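Side-chain contact in hypothetical protein (Exiguobacterium sibiricum, PDB 2HKV), which is of unknown function but binds a nickel ion and probably belongs to the DinB family of helical metal-binding proteins: residues D95-D100 against G116-A121. Numbering follows the deposited sequence.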
loop_
_atom_site.group_PDB
_atom_site.type_symbol
_atom_site.label_atom_id
_atom_site.label_comp_id
_atom_site.label_asym_id
_atom_site.label_seq_id
_atom_site.Cartn_x
_atom_site.Cartn_y
_atom_site.Cartn_z
ATOM N N ASP A 95 -5.091 6.309 18.514
ATOM C CA ASP A 95 -4.640 6.987 19.712
ATOM C C ASP A 95 -3.213 7.519 19.565
ATOM O O ASP A 95 -2.907 8.617 20.016
ATOM C CB ASP A 95 -4.685 6.018 20.880
ATOM C CG ASP A 95 -6.111 5.580 21.239
ATOM O OD1 ASP A 95 -7.103 6.163 20.700
ATOM O OD2 ASP A 95 -6.227 4.648 22.082
ATOM N N ARG A 96 -2.339 6.729 18.940
ATOM C CA ARG A 96 -0.958 7.163 18.675
ATOM C C ARG A 96 -0.934 8.302 17.631
ATOM O O ARG A 96 -0.103 9.235 17.672
ATOM C CB ARG A 96 -0.086 5.985 18.237
ATOM C CG ARG A 96 0.123 4.892 19.316
ATOM C CD ARG A 96 -0.069 5.419 20.716
ATOM N NE ARG A 96 0.011 4.402 21.762
ATOM C CZ ARG A 96 -0.938 3.517 22.086
ATOM N NH1 ARG A 96 -2.078 3.426 21.419
ATOM N NH2 ARG A 96 -0.716 2.687 23.101
ATOM N N LEU A 97 -1.867 8.215 16.711
ATOM C CA LEU A 97 -1.953 9.174 15.624
ATOM C C LEU A 97 -2.122 10.555 16.179
ATOM O O LEU A 97 -1.468 11.472 15.742
ATOM C CB LEU A 97 -3.098 8.814 14.686
ATOM C CG LEU A 97 -3.391 9.725 13.478
ATOM C CD1 LEU A 97 -2.141 9.858 12.595
ATOM C CD2 LEU A 97 -4.573 9.206 12.681
HETATM N N MSE A 98 -2.961 10.677 17.193
HETATM C CA MSE A 98 -3.317 11.966 17.732
HETATM C C MSE A 98 -2.375 12.436 18.831
HETATM O O MSE A 98 -2.180 13.619 19.001
HETATM C CB MSE A 98 -4.747 11.911 18.241
HETATM C CG MSE A 98 -5.714 11.452 17.161
HETATM SE SE MSE A 98 -5.761 12.649 15.562
HETATM C CE MSE A 98 -6.836 11.475 14.271
ATOM N N ALA A 99 -1.750 11.514 19.536
ATOM C CA ALA A 99 -0.853 11.850 20.636
ATOM C C ALA A 99 0.629 11.846 20.211
ATOM O O ALA A 99 1.099 10.921 19.537
ATOM C CB ALA A 99 -1.061 10.855 21.724
ATOM N N ASP A 100 1.376 12.871 20.615
ATOM C CA ASP A 100 2.841 12.870 20.422
ATOM C C ASP A 100 3.447 11.665 21.152
ATOM O O ASP A 100 3.562 11.693 22.396
ATOM C CB ASP A 100 3.488 14.178 20.952
ATOM C CG ASP A 100 5.022 14.101 21.024
ATOM N N GLY A 116 7.061 9.294 10.190
ATOM C CA GLY A 116 7.463 8.203 9.319
ATOM C C GLY A 116 6.935 6.837 9.707
ATOM O O GLY A 116 6.452 6.111 8.855
ATOM N N TRP A 117 6.941 6.503 10.980
ATOM C CA TRP A 117 6.362 5.246 11.426
ATOM C C TRP A 117 4.858 5.149 11.212
ATOM O O TRP A 117 4.340 4.107 10.843
ATOM C CB TRP A 117 6.706 4.969 12.907
ATOM C CG TRP A 117 8.101 4.413 13.103
ATOM C CD1 TRP A 117 9.170 5.030 13.709
ATOM C CD2 TRP A 117 8.570 3.118 12.676
ATOM N NE1 TRP A 117 10.272 4.188 13.676
ATOM C CE2 TRP A 117 9.934 3.025 13.043
ATOM C CE3 TRP A 117 7.969 2.047 12.015
ATOM C CZ2 TRP A 117 10.693 1.901 12.782
ATOM C CZ3 TRP A 117 8.738 0.908 11.766
ATOM C CH2 TRP A 117 10.085 0.861 12.170
ATOM N N LEU A 118 4.145 6.229 11.475
ATOM C CA LEU A 118 2.732 6.272 11.180
ATOM C C LEU A 118 2.440 6.075 9.688
ATOM O O LEU A 118 1.507 5.356 9.318
ATOM C CB LEU A 118 2.159 7.565 11.702
ATOM C CG LEU A 118 2.017 7.735 13.208
ATOM C CD1 LEU A 118 1.803 9.196 13.684
ATOM C CD2 LEU A 118 1.002 6.761 13.822
ATOM N N LEU A 119 3.262 6.670 8.834
ATOM C CA LEU A 119 3.125 6.402 7.396
ATOM C C LEU A 119 3.536 4.957 7.042
ATOM O O LEU A 119 2.876 4.307 6.194
ATOM C CB LEU A 119 3.921 7.405 6.556
ATOM C CG LEU A 119 3.990 7.189 5.029
ATOM C CD1 LEU A 119 2.588 7.121 4.407
ATOM C CD2 LEU A 119 4.841 8.321 4.421
ATOM N N GLU A 120 4.592 4.414 7.670
ATOM C CA GLU A 120 5.040 3.062 7.374
ATOM C C GLU A 120 3.939 2.064 7.650
ATOM O O GLU A 120 3.737 1.145 6.868
ATOM C CB GLU A 120 6.289 2.722 8.189
ATOM C CG GLU A 120 6.976 1.376 7.873
ATOM C CD GLU A 120 6.207 0.148 8.394
ATOM O OE1 GLU A 120 5.516 0.281 9.423
ATOM O OE2 GLU A 120 6.289 -0.958 7.808
ATOM N N ALA A 121 3.173 2.269 8.711
ATOM C CA ALA A 121 2.192 1.274 9.101
ATOM C C ALA A 121 1.069 1.389 8.064
ATOM O O ALA A 121 0.481 0.382 7.699
ATOM C CB ALA A 121 1.677 1.555 10.496
#
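L118 of helix 114-138 pushes its isobutyl group against the last turn of helix 82-98, a helix-to-helix contact within the four-helix bundle expected of the DinB superfamily. L118 CB points toward residues 95-100 but stays 5.0 Å from L97 CD1; the branch point CG is little closer. The methyls do the touching. With CG anti to the carbonyl carbon (chi1 -72°), the fork extends toward the neighbouring helix. L118 CD1 alone meets the other side chain, at 4.1 Å from L97 CD1; it also comes within 4.4 Å of R96 O, a van der Waals approach to the backbone. On the other branch, L118 CD2 rests over the backbone, 4.2 Å from L97 CA. L97 answers from its own helix: chi1 (178°) sets CG beside the carbonyl carbon, the turn about CB-CG (chi2 57°) then brings CD1 nearer L118, and the two side chains meet at a slant. No hydrogen bond joins the segments. W5 and L9 of helix 4-26 touch both leucines, and L58 of helix 43-61 packs on L118 and R96, so four helices converge here. The end of R96 leads away from L118, its guanidinium held by Y92 through a cation-pi contact and a hydrogen bond from NH1 to Y92 O. Helix 82-98 runs out just beyond, where A99 N still bonds D95 O at 3.2 Å.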